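Local coordinates for protein geranylgeranyl pyrophosphate synthase (Corynebacterium glutamicum, PDB 3QQV) that probably joins isoprenoid building blocks by magnesium-dependent prenyl transfer to make longer allylic diphosphates such as geranylgeranyl diphosphate, at residues R64-Y69 against A217-A222; I249-Q254 against S338-S343; R256-G261 against K281-L286. All coordinates share one frame; numbering follows the deposited sequence. Where two conformers were deposited one is given.

Contact 1: R64-Y69 against A217-A222. With DMA (dimethylallyl diphosphate), chain D.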
loop_
_atom_site.group_PDB
_atom_site.type_symbol
_atom_site.label_atom_id
_atom_site.label_comp_id
_atom_site.label_asym_id
_atom_site.label_seq_id
_atom_site.Cartn_x
_atom_site.Cartn_y
_atom_site.Cartn_z
ATOM N N ARG A 64 -6.950 -16.185 11.766
ATOM C CA ARG A 64 -5.506 -15.948 11.900
ATOM C C ARG A 64 -4.684 -17.101 11.307
ATOM O O ARG A 64 -3.702 -17.548 11.908
ATOM C CB ARG A 64 -5.093 -15.662 13.355
ATOM C CG ARG A 64 -6.026 -14.735 14.138
ATOM C CD ARG A 64 -5.995 -13.308 13.632
ATOM N NE ARG A 64 -6.618 -12.407 14.595
ATOM C CZ ARG A 64 -6.915 -11.136 14.354
ATOM N NH1 ARG A 64 -6.647 -10.604 13.171
ATOM N NH2 ARG A 64 -7.484 -10.396 15.300
ATOM N N ILE A 65 -5.104 -17.559 10.126
ATOM C CA ILE A 65 -4.509 -18.714 9.459
ATOM C C ILE A 65 -3.034 -18.498 9.092
ATOM O O ILE A 65 -2.206 -19.394 9.274
ATOM C CB ILE A 65 -5.381 -19.223 8.248
ATOM C CG1 ILE A 65 -4.985 -20.643 7.828
ATOM C CG2 ILE A 65 -5.340 -18.284 7.049
ATOM C CD1 ILE A 65 -5.618 -21.742 8.678
ATOM N N ARG A 66 -2.703 -17.292 8.632
ATOM C CA ARG A 66 -1.337 -16.993 8.216
ATOM C C ARG A 66 -0.319 -16.953 9.374
ATOM O O ARG A 66 0.717 -17.587 9.256
ATOM C CB ARG A 66 -1.290 -15.758 7.301
ATOM C CG ARG A 66 -2.040 -15.987 6.013
ATOM C CD ARG A 66 -2.464 -14.691 5.342
ATOM N NE ARG A 66 -3.350 -14.958 4.213
ATOM C CZ ARG A 66 -4.660 -15.157 4.316
ATOM N NH1 ARG A 66 -5.251 -15.113 5.503
ATOM N NH2 ARG A 66 -5.381 -15.403 3.228
ATOM N N PRO A 67 -0.628 -16.256 10.505
ATOM C CA PRO A 67 0.258 -16.376 11.673
ATOM C C PRO A 67 0.355 -17.799 12.216
ATOM O O PRO A 67 1.412 -18.176 12.712
ATOM C CB PRO A 67 -0.412 -15.486 12.725
ATOM C CG PRO A 67 -1.176 -14.493 11.946
ATOM C CD PRO A 67 -1.665 -15.226 10.734
ATOM N N LEU A 68 -0.737 -18.560 12.128
ATOM C CA LEU A 68 -0.768 -19.966 12.551
ATOM C C LEU A 68 0.240 -20.796 11.786
ATOM O O LEU A 68 1.051 -21.505 12.394
ATOM C CB LEU A 68 -2.166 -20.570 12.367
ATOM C CG LEU A 68 -3.107 -20.652 13.568
ATOM C CD1 LEU A 68 -4.505 -21.066 13.098
ATOM C CD2 LEU A 68 -2.564 -21.644 14.590
ATOM N N TYR A 69 0.212 -20.672 10.455
ATOM C CA TYR A 69 1.173 -21.364 9.605
ATOM C C TYR A 69 2.614 -20.905 9.803
ATOM O O TYR A 69 3.528 -21.734 9.778
ATOM C CB TYR A 69 0.765 -21.294 8.135
ATOM C CG TYR A 69 -0.206 -22.387 7.752
ATOM C CD1 TYR A 69 -1.484 -22.081 7.303
ATOM C CD2 TYR A 69 0.153 -23.737 7.861
ATOM C CE1 TYR A 69 -2.380 -23.085 6.967
ATOM C CE2 TYR A 69 -0.728 -24.750 7.502
ATOM C CZ TYR A 69 -1.994 -24.417 7.057
ATOM O OH TYR A 69 -2.889 -25.409 6.709
ATOM N N ALA A 217 -2.274 -19.503 -2.424
ATOM C CA ALA A 217 -1.377 -20.557 -1.914
ATOM C C ALA A 217 -0.067 -20.024 -1.308
ATOM O O ALA A 217 0.247 -20.298 -0.145
ATOM C CB ALA A 217 -1.087 -21.584 -2.996
ATOM N N ALA A 218 0.679 -19.252 -2.093
ATOM C CA ALA A 218 1.945 -18.676 -1.633
ATOM C C ALA A 218 1.712 -17.834 -0.383
ATOM O O ALA A 218 2.305 -18.050 0.670
ATOM C CB ALA A 218 2.557 -17.833 -2.735
ATOM N N TYR A 219 0.765 -16.925 -0.505
ATOM C CA TYR A 219 0.472 -15.937 0.496
ATOM C C TYR A 219 -0.154 -16.491 1.779
ATOM O O TYR A 219 0.147 -16.025 2.872
ATOM C CB TYR A 219 -0.466 -14.936 -0.159
ATOM C CG TYR A 219 -1.140 -13.990 0.780
ATOM C CD1 TYR A 219 -0.394 -13.130 1.581
ATOM C CD2 TYR A 219 -2.529 -13.918 0.831
ATOM C CE1 TYR A 219 -1.008 -12.248 2.427
ATOM C CE2 TYR A 219 -3.155 -13.025 1.665
ATOM C CZ TYR A 219 -2.381 -12.201 2.464
ATOM O OH TYR A 219 -2.975 -11.322 3.312
ATOM N N THR A 220 -1.028 -17.480 1.644
ATOM C CA THR A 220 -1.830 -17.933 2.780
ATOM C C THR A 220 -1.133 -19.040 3.554
ATOM O O THR A 220 -1.190 -19.063 4.790
ATOM C CB THR A 220 -3.253 -18.364 2.322
ATOM O OG1 THR A 220 -3.838 -17.301 1.556
ATOM C CG2 THR A 220 -4.160 -18.712 3.492
ATOM N N ILE A 221 -0.457 -19.939 2.838
ATOM C CA ILE A 221 0.101 -21.132 3.482
ATOM C C ILE A 221 1.603 -21.340 3.253
ATOM O O ILE A 221 2.353 -21.470 4.219
ATOM C CB ILE A 221 -0.695 -22.446 3.130
ATOM C CG1 ILE A 221 -2.207 -22.237 3.315
ATOM C CG2 ILE A 221 -0.186 -23.636 3.982
ATOM C CD1 ILE A 221 -3.038 -23.481 3.441
ATOM N N ALA A 222 2.033 -21.374 1.988
ATOM C CA ALA A 222 3.416 -21.703 1.640
ATOM C C ALA A 222 4.450 -20.727 2.212
ATOM O O ALA A 222 5.404 -21.149 2.868
ATOM C CB ALA A 222 3.590 -21.841 0.117
HETATM C C1 DMA D . -9.116 -14.566 2.696
HETATM O O1 DMA D . -8.512 -15.432 3.638
HETATM C C2 DMA D . -9.616 -15.395 1.568
HETATM C C3 DMA D . -8.834 -15.756 0.576
HETATM C C4 DMA D . -7.416 -15.353 0.540
HETATM C C5 DMA D . -9.400 -16.607 -0.504
HETATM P PA DMA D . -9.141 -15.771 5.029
HETATM O O1A DMA D . -8.054 -16.343 5.813
HETATM O O2A DMA D . -10.287 -16.597 4.668
HETATM O O3A DMA D . -9.644 -14.386 5.664
HETATM P PB DMA D . -9.786 -13.972 7.181
HETATM O O1B DMA D . -11.062 -13.281 7.203
HETATM O O2B DMA D . -8.654 -13.083 7.465
HETATM O O3B DMA D . -9.693 -15.186 7.988
#
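R66 reaches from helix 65-76 across to Y219 and T220 and on to a bound dimethylallyl diphosphate, touching all three with one side chain; NH2 serves both T220 and the ligand. Its guanidinium gives two hydrogen bonds to the ligand: NH1 to the alpha-phosphate oxygen O1A at 3.1 Å, and NH2, nearly straight at 167° and in the guanidinium plane, to the ester oxygen O1, which links the prenyl carbon to the alpha-phosphorus. A third bond, from R66 NH2 to T220 OG1 at 3.0 Å, is weak because the angle at its hydrogen is only 123°. CG2 of T220 covers one face of the guanidinium, toward its rim. Nearer its backbone, R66 CD makes a CH-pi contact 4.1 Å from the centroid of the Y219 ring, while R66 NE lies over the same face nearer the CE2 rim; the guanidinium and ring planes are inclined to each other. The chain of R66 is extended from CG to NE, which carries the charged end past T220 to the phosphate.

This is the all-helical prenyl synthase fold, in which helices surround the substrate cavity; here the axes of 65-69 and 217-222 come within 8.4 Å. R66 brings helix 65-76 to the diphosphate, with R118 and Q101 as further partners, while helix 205-231 supplies the T220 and Y219 that flank the guanidinium.

Behind the polar layer the packing is largely apolar. CG2 of I221 sits over the centre of the Y69 ring, 3.5 Å from its centroid and 7° from the normal, and I221 CD1 meets Y69 CE1 at 3.6 Å. I65 CG2 lies between T220 CG2, at 3.8 Å, and the phosphate oxygen O1A, at 3.6 Å. The second shell anchors the polar ends: Y219 OH is hydrogen-bonded to Q101, Y69 OH to Y245, and T220 OG1 to the carbonyl of T216, one turn back.

Contact 2: I249-Q254 against S338-S343. With DMA (dimethylallyl diphosphate), chain D.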
loop_
_atom_site.group_PDB
_atom_site.type_symbol
_atom_site.label_atom_id
_atom_site.label_comp_id
_atom_site.label_asym_id
_atom_site.label_seq_id
_atom_site.Cartn_x
_atom_site.Cartn_y
_atom_site.Cartn_z
ATOM N N ILE A 249 -1.986 -27.677 -0.324
ATOM C CA ILE A 249 -3.031 -27.318 0.634
ATOM C C ILE A 249 -3.553 -25.910 0.329
ATOM O O ILE A 249 -4.759 -25.656 0.426
ATOM C CB ILE A 249 -2.537 -27.451 2.116
ATOM C CG1 ILE A 249 -1.975 -28.859 2.404
ATOM C CG2 ILE A 249 -3.641 -27.119 3.128
ATOM C CD1 ILE A 249 -2.935 -30.029 2.106
ATOM N N GLY A 250 -2.660 -25.021 -0.100
ATOM C CA GLY A 250 -3.033 -23.631 -0.405
ATOM C C GLY A 250 -3.963 -23.491 -1.596
ATOM O O GLY A 250 -4.928 -22.718 -1.551
ATOM N N ILE A 251 -3.686 -24.247 -2.654
ATOM C CA ILE A 251 -4.571 -24.281 -3.827
ATOM C C ILE A 251 -5.936 -24.885 -3.458
ATOM O O ILE A 251 -6.978 -24.298 -3.758
ATOM C CB ILE A 251 -3.917 -25.014 -5.017
ATOM C CG1 ILE A 251 -2.757 -24.171 -5.568
ATOM C CG2 ILE A 251 -4.945 -25.296 -6.141
ATOM C CD1 ILE A 251 -1.818 -24.937 -6.460
ATOM N N ALA A 252 -5.909 -26.025 -2.765
ATOM C CA ALA A 252 -7.120 -26.679 -2.264
ATOM C C ALA A 252 -7.946 -25.747 -1.375
ATOM O O ALA A 252 -9.176 -25.698 -1.493
ATOM C CB ALA A 252 -6.758 -27.965 -1.526
ATOM N N PHE A 253 -7.260 -24.980 -0.526
ATOM C CA PHE A 253 -7.893 -23.973 0.326
ATOM C C PHE A 253 -8.685 -22.948 -0.491
ATOM O O PHE A 253 -9.821 -22.619 -0.140
ATOM C CB PHE A 253 -6.829 -23.278 1.193
ATOM C CG PHE A 253 -7.340 -22.114 2.005
ATOM C CD1 PHE A 253 -7.945 -22.317 3.237
ATOM C CD2 PHE A 253 -7.174 -20.802 1.555
ATOM C CE1 PHE A 253 -8.397 -21.234 4.006
ATOM C CE2 PHE A 253 -7.631 -19.718 2.309
ATOM C CZ PHE A 253 -8.244 -19.939 3.540
ATOM N N GLN A 254 -8.086 -22.447 -1.568
ATOM C CA GLN A 254 -8.762 -21.508 -2.451
ATOM C C GLN A 254 -9.937 -22.148 -3.181
ATOM O O GLN A 254 -11.001 -21.543 -3.280
ATOM C CB GLN A 254 -7.792 -20.898 -3.471
ATOM C CG GLN A 254 -8.410 -19.791 -4.339
ATOM C CD GLN A 254 -9.091 -18.715 -3.521
ATOM O OE1 GLN A 254 -8.518 -18.197 -2.570
ATOM N NE2 GLN A 254 -10.324 -18.379 -3.881
ATOM N N SER A 338 -9.655 -32.996 -2.844
ATOM C CA SER A 338 -9.296 -34.252 -2.188
ATOM C C SER A 338 -7.916 -34.750 -2.612
ATOM O O SER A 338 -7.130 -35.195 -1.773
ATOM C CB SER A 338 -10.359 -35.317 -2.459
ATOM O OG SER A 338 -11.621 -34.876 -1.995
ATOM N N GLN A 339 -7.628 -34.661 -3.908
ATOM C CA GLN A 339 -6.346 -35.067 -4.466
ATOM C C GLN A 339 -5.211 -34.222 -3.911
ATOM O O GLN A 339 -4.181 -34.759 -3.526
ATOM C CB GLN A 339 -6.367 -34.951 -5.994
ATOM C CG GLN A 339 -7.083 -36.101 -6.709
ATOM C CD GLN A 339 -7.459 -35.765 -8.154
ATOM O OE1 GLN A 339 -7.246 -34.644 -8.628
ATOM N NE2 GLN A 339 -8.028 -36.740 -8.856
ATOM N N LEU A 340 -5.421 -32.905 -3.861
ATOM C CA LEU A 340 -4.413 -31.961 -3.385
ATOM C C LEU A 340 -4.171 -32.047 -1.880
ATOM O O LEU A 340 -3.031 -31.874 -1.420
ATOM C CB LEU A 340 -4.789 -30.531 -3.779
ATOM C CG LEU A 340 -4.726 -30.151 -5.267
ATOM C CD1 LEU A 340 -5.542 -28.890 -5.500
ATOM C CD2 LEU A 340 -3.301 -29.981 -5.778
ATOM N N THR A 341 -5.236 -32.308 -1.119
ATOM C CA THR A 341 -5.124 -32.516 0.316
ATOM C C THR A 341 -4.271 -33.753 0.590
ATOM O O THR A 341 -3.352 -33.704 1.409
ATOM C CB THR A 341 -6.507 -32.631 0.998
ATOM O OG1 THR A 341 -7.303 -31.493 0.645
ATOM C CG2 THR A 341 -6.378 -32.679 2.516
ATOM N N GLU A 342 -4.543 -34.835 -0.140
ATOM C CA GLU A 342 -3.800 -36.080 0.018
ATOM C C GLU A 342 -2.310 -35.948 -0.340
ATOM O O GLU A 342 -1.452 -36.454 0.387
ATOM C CB GLU A 342 -4.465 -37.213 -0.775
ATOM C CG GLU A 342 -4.013 -38.623 -0.365
ATOM C CD GLU A 342 -4.717 -39.739 -1.141
ATOM O OE1 GLU A 342 -4.691 -40.897 -0.665
ATOM O OE2 GLU A 342 -5.292 -39.465 -2.218
ATOM N N SER A 343 -2.000 -35.261 -1.440
ATOM C CA SER A 343 -0.596 -35.064 -1.824
ATOM C C SER A 343 0.116 -34.052 -0.917
ATOM O O SER A 343 1.310 -34.185 -0.663
ATOM C CB SER A 343 -0.468 -34.651 -3.289
ATOM O OG SER A 343 -1.177 -33.454 -3.548
HETATM C C1 DMA D . -9.116 -14.566 2.696
HETATM O O1 DMA D . -8.512 -15.432 3.638
HETATM C C2 DMA D . -9.616 -15.395 1.568
HETATM C C3 DMA D . -8.834 -15.756 0.576
HETATM C C4 DMA D . -7.416 -15.353 0.540
HETATM C C5 DMA D . -9.400 -16.607 -0.504
HETATM P PA DMA D . -9.141 -15.771 5.029
HETATM O O1A DMA D . -8.054 -16.343 5.813
HETATM O O2A DMA D . -10.287 -16.597 4.668
HETATM O O3A DMA D . -9.644 -14.386 5.664
HETATM P PB DMA D . -9.786 -13.972 7.181
HETATM O O1B DMA D . -11.062 -13.281 7.203
HETATM O O2B DMA D . -8.654 -13.083 7.465
HETATM O O3B DMA D . -9.693 -15.186 7.988
#
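I249 begins the contact by setting its CD1 methyl against the backbone of helix 329-346, 3.8 Å from T341 O and 4.0 Å from L340 O, a van der Waals approach chiefly to main chain, with T341 CG2 only a little farther. Two residues on, I251 offers its CG2 branch to L340: with that methyl anti to the backbone N (CG1 at chi1 -70°), it comes within 3.7 Å of L340 CD1. A252 follows, and its CB points toward the partner helix. That CB lies 3.9 Å from L340 CB, so the leucine is touched at its base by A252 and at its tip by I251. The small methyl also comes 4.2 Å from T341 OG1, whose polar needs are met by the I337 carbonyl and by T369.

The axes of 249-254 and 338-343 run nearly antiparallel, at 153°, and 8.4 Å apart, a close pairing in the helical bundle. On another side of helix 236-263, F253 packs on T216 and T220 of helix 205-231. Across the pair, carbons meet carbons, backbone oxygens and one hydroxyl that bonds elsewhere, which implies that it is held by dispersion and burial of nonpolar surface, not by directional bonding.

Contact 3: R256-G261 against K281-L286. With DMA (dimethylallyl diphosphate), chain E.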
loop_
_atom_site.group_PDB
_atom_site.type_symbol
_atom_site.label_atom_id
_atom_site.label_comp_id
_atom_site.label_asym_id
_atom_site.label_seq_id
_atom_site.Cartn_x
_atom_site.Cartn_y
_atom_site.Cartn_z
ATOM N N ARG A 256 -11.706 -24.646 -2.144
ATOM C CA ARG A 256 -12.760 -24.762 -1.132
ATOM C C ARG A 256 -13.498 -23.442 -0.931
ATOM O O ARG A 256 -14.732 -23.427 -0.821
ATOM C CB ARG A 256 -12.212 -25.280 0.205
ATOM C CG ARG A 256 -13.215 -25.242 1.391
ATOM C CD ARG A 256 -14.443 -26.173 1.166
ATOM N NE ARG A 256 -13.995 -27.527 0.872
ATOM C CZ ARG A 256 -14.654 -28.426 0.147
ATOM N NH1 ARG A 256 -15.850 -28.152 -0.361
ATOM N NH2 ARG A 256 -14.108 -29.621 -0.055
ATOM N N ASP A 257 -12.747 -22.341 -0.896
ATOM C CA ASP A 257 -13.358 -21.035 -0.700
ATOM C C ASP A 257 -14.170 -20.560 -1.895
ATOM O O ASP A 257 -15.151 -19.847 -1.713
ATOM C CB ASP A 257 -12.337 -19.996 -0.236
ATOM C CG ASP A 257 -12.069 -20.095 1.257
ATOM O OD1 ASP A 257 -11.698 -21.193 1.723
ATOM O OD2 ASP A 257 -12.251 -19.088 1.971
ATOM N N ASP A 258 -13.765 -20.973 -3.095
ATOM C CA ASP A 258 -14.570 -20.789 -4.307
ATOM C C ASP A 258 -15.913 -21.501 -4.230
ATOM O O ASP A 258 -16.941 -20.918 -4.579
ATOM C CB ASP A 258 -13.820 -21.284 -5.543
ATOM C CG ASP A 258 -12.581 -20.469 -5.840
ATOM O OD1 ASP A 258 -12.504 -19.297 -5.408
ATOM O OD2 ASP A 258 -11.682 -21.008 -6.514
ATOM N N LEU A 259 -15.901 -22.758 -3.775
ATOM C CA LEU A 259 -17.139 -23.515 -3.578
ATOM C C LEU A 259 -18.003 -22.877 -2.501
ATOM O O LEU A 259 -19.207 -22.703 -2.690
ATOM C CB LEU A 259 -16.857 -24.987 -3.249
ATOM C CG LEU A 259 -16.099 -25.820 -4.289
ATOM C CD1 LEU A 259 -15.803 -27.198 -3.724
ATOM C CD2 LEU A 259 -16.873 -25.930 -5.613
ATOM N N LEU A 260 -17.382 -22.495 -1.385
ATOM C CA LEU A 260 -18.085 -21.785 -0.319
ATOM C C LEU A 260 -18.654 -20.436 -0.776
ATOM O O LEU A 260 -19.738 -20.042 -0.347
ATOM C CB LEU A 260 -17.184 -21.593 0.899
ATOM C CG LEU A 260 -16.896 -22.812 1.774
ATOM C CD1 LEU A 260 -15.902 -22.436 2.867
ATOM C CD2 LEU A 260 -18.170 -23.376 2.375
ATOM N N GLY A 261 -17.934 -19.753 -1.668
ATOM C CA GLY A 261 -18.365 -18.469 -2.222
ATOM C C GLY A 261 -19.594 -18.569 -3.113
ATOM O O GLY A 261 -20.198 -17.552 -3.469
ATOM N N LYS A 281 -16.499 -13.302 -10.012
ATOM C CA LYS A 281 -15.126 -13.771 -9.842
ATOM C C LYS A 281 -14.817 -14.924 -10.791
ATOM O O LYS A 281 -15.629 -15.836 -10.955
ATOM C CB LYS A 281 -14.904 -14.194 -8.393
ATOM C CG LYS A 281 -13.454 -14.224 -7.973
ATOM C CD LYS A 281 -13.335 -14.637 -6.522
ATOM C CE LYS A 281 -11.889 -14.841 -6.142
ATOM N NZ LYS A 281 -11.768 -15.572 -4.854
ATOM N N ARG A 282 -13.646 -14.878 -11.418
ATOM C CA ARG A 282 -13.275 -15.887 -12.408
ATOM C C ARG A 282 -12.559 -17.076 -11.762
ATOM O O ARG A 282 -11.349 -17.277 -11.931
ATOM C CB ARG A 282 -12.442 -15.289 -13.551
ATOM C CG ARG A 282 -12.889 -13.911 -14.062
ATOM C CD ARG A 282 -14.355 -13.823 -14.513
ATOM N NE ARG A 282 -14.639 -14.598 -15.719
ATOM C CZ ARG A 282 -15.789 -14.548 -16.393
ATOM N NH1 ARG A 282 -15.949 -15.298 -17.472
ATOM N NH2 ARG A 282 -16.781 -13.755 -15.996
ATOM N N THR A 283 -13.338 -17.870 -11.034
ATOM C CA THR A 283 -12.840 -19.032 -10.316
ATOM C C THR A 283 -12.572 -20.186 -11.275
ATOM O O THR A 283 -12.965 -20.129 -12.445
ATOM C CB THR A 283 -13.855 -19.469 -9.250
ATOM O OG1 THR A 283 -15.086 -19.843 -9.889
ATOM C CG2 THR A 283 -14.124 -18.324 -8.276
ATOM N N VAL A 284 -11.886 -21.221 -10.788
ATOM C CA VAL A 284 -11.711 -22.469 -11.535
ATOM C C VAL A 284 -13.077 -23.168 -11.719
ATOM O O VAL A 284 -13.358 -23.726 -12.783
ATOM C CB VAL A 284 -10.679 -23.404 -10.837
ATOM C CG1 VAL A 284 -10.760 -24.841 -11.355
ATOM C CG2 VAL A 284 -9.267 -22.864 -11.011
ATOM N N LEU A 285 -13.915 -23.102 -10.684
ATOM C CA LEU A 285 -15.287 -23.607 -10.727
ATOM C C LEU A 285 -16.079 -23.049 -11.921
ATOM O O LEU A 285 -16.670 -23.820 -12.682
ATOM C CB LEU A 285 -16.022 -23.292 -9.422
ATOM C CG LEU A 285 -17.533 -23.576 -9.397
ATOM C CD1 LEU A 285 -17.829 -25.077 -9.332
ATOM C CD2 LEU A 285 -18.220 -22.844 -8.261
ATOM N N LEU A 286 -16.059 -21.723 -12.077
ATOM C CA LEU A 286 -16.752 -21.030 -13.172
ATOM C C LEU A 286 -16.195 -21.384 -14.547
ATOM O O LEU A 286 -16.960 -21.586 -15.493
ATOM C CB LEU A 286 -16.713 -19.512 -12.962
ATOM C CG LEU A 286 -17.452 -18.616 -13.965
ATOM C CD1 LEU A 286 -18.962 -18.790 -13.844
ATOM C CD2 LEU A 286 -17.060 -17.148 -13.782
HETATM C C1 DMA E . -9.041 -11.712 -1.349
HETATM O O1 DMA E . -9.415 -11.896 -2.702
HETATM C C2 DMA E . -7.697 -11.026 -1.322
HETATM C C3 DMA E . -6.593 -11.764 -1.340
HETATM C C4 DMA E . -6.709 -13.238 -1.413
HETATM C C5 DMA E . -5.240 -11.162 -1.319
HETATM P PA DMA E . -10.795 -12.563 -3.073
HETATM O O1A DMA E . -11.731 -11.484 -3.493
HETATM O O2A DMA E . -10.408 -13.718 -3.897
HETATM O O3A DMA E . -11.131 -13.108 -1.629
HETATM P PB DMA E . -12.476 -12.744 -0.939
HETATM O O1B DMA E . -12.235 -13.214 0.438
HETATM O O2B DMA E . -13.440 -13.551 -1.697
HETATM O O3B DMA E . -12.731 -11.328 -1.153
HETATM O O HOH W 1 -10.148 -20.735 -8.578
HETATM O O HOH W 2 -12.893 -23.101 -8.082
HETATM O O HOH W 3 -13.747 -17.440 -3.990
#
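D258 holds its CG beside the backbone N (chi1 -65°), which turns the carboxylate toward 281-286, and K281, with CG anti to its own N and the chain extended beyond it, brings NZ up to the same carboxylate. The two side chains cross at about a right angle. Their direct salt bridge is long, 3.8 Å from D258 OD1 to K281 NZ, but a water bridges the pair, donating to OD1 at 2.6 Å and accepting from NZ. OD1 also touches the methyl of T283, 3.4 Å from CG2, and takes a hydrogen bond from Q254 NE2.

The other oxygen, OD2, faces the start of helix 284-294. Two waters donate to it and accept from the backbone amides V284 N and L285 N, so the carboxylate meets the helix N-terminus through solvent. T283 is the N-cap: its OG1 accepts from L286 N at 3.0 Å and 162°.

In the helical prenyl synthase fold the pair lies beside the magnesium site; D257 and D258 end an FQxRDD sequence, consistent with the second aspartate-rich region of these enzymes. The K281 side chain is about 4 Å from that of the magnesium ligand D194, and near D112. K281 NZ is modelled 2.5 Å from O2A of a second dimethylallyl diphosphate, which K215 and R117 also bind; so short a distance leaves the detail of this bond doubtful. Away from the charges, L259 CD2 meets L285 CD1 at 3.9 Å.

In the fold
All three contacts are buried, contact 1 lying nearest the centre of the chain and contact 2 farthest out. Helix 236-263 serves both contact 2 and contact 3, while helix 205-231, which precedes it in sequence, packs contact 1 against contact 2 through I221 CD1 on I249 CG2, 3.7 Å apart. Contact 3 is nested in the loop that contact 2 closes, and the two meet where Q254 NE2 approaches K281 NZ. Chemistry follows place: contacts 1 and 3 each send a cationic side chain to a different dimethylallyl diphosphate, the former beside an aromatic ring, the latter among waters near magnesium, whereas the 249-254/338-343 pair is apolar helix packing on the outer side.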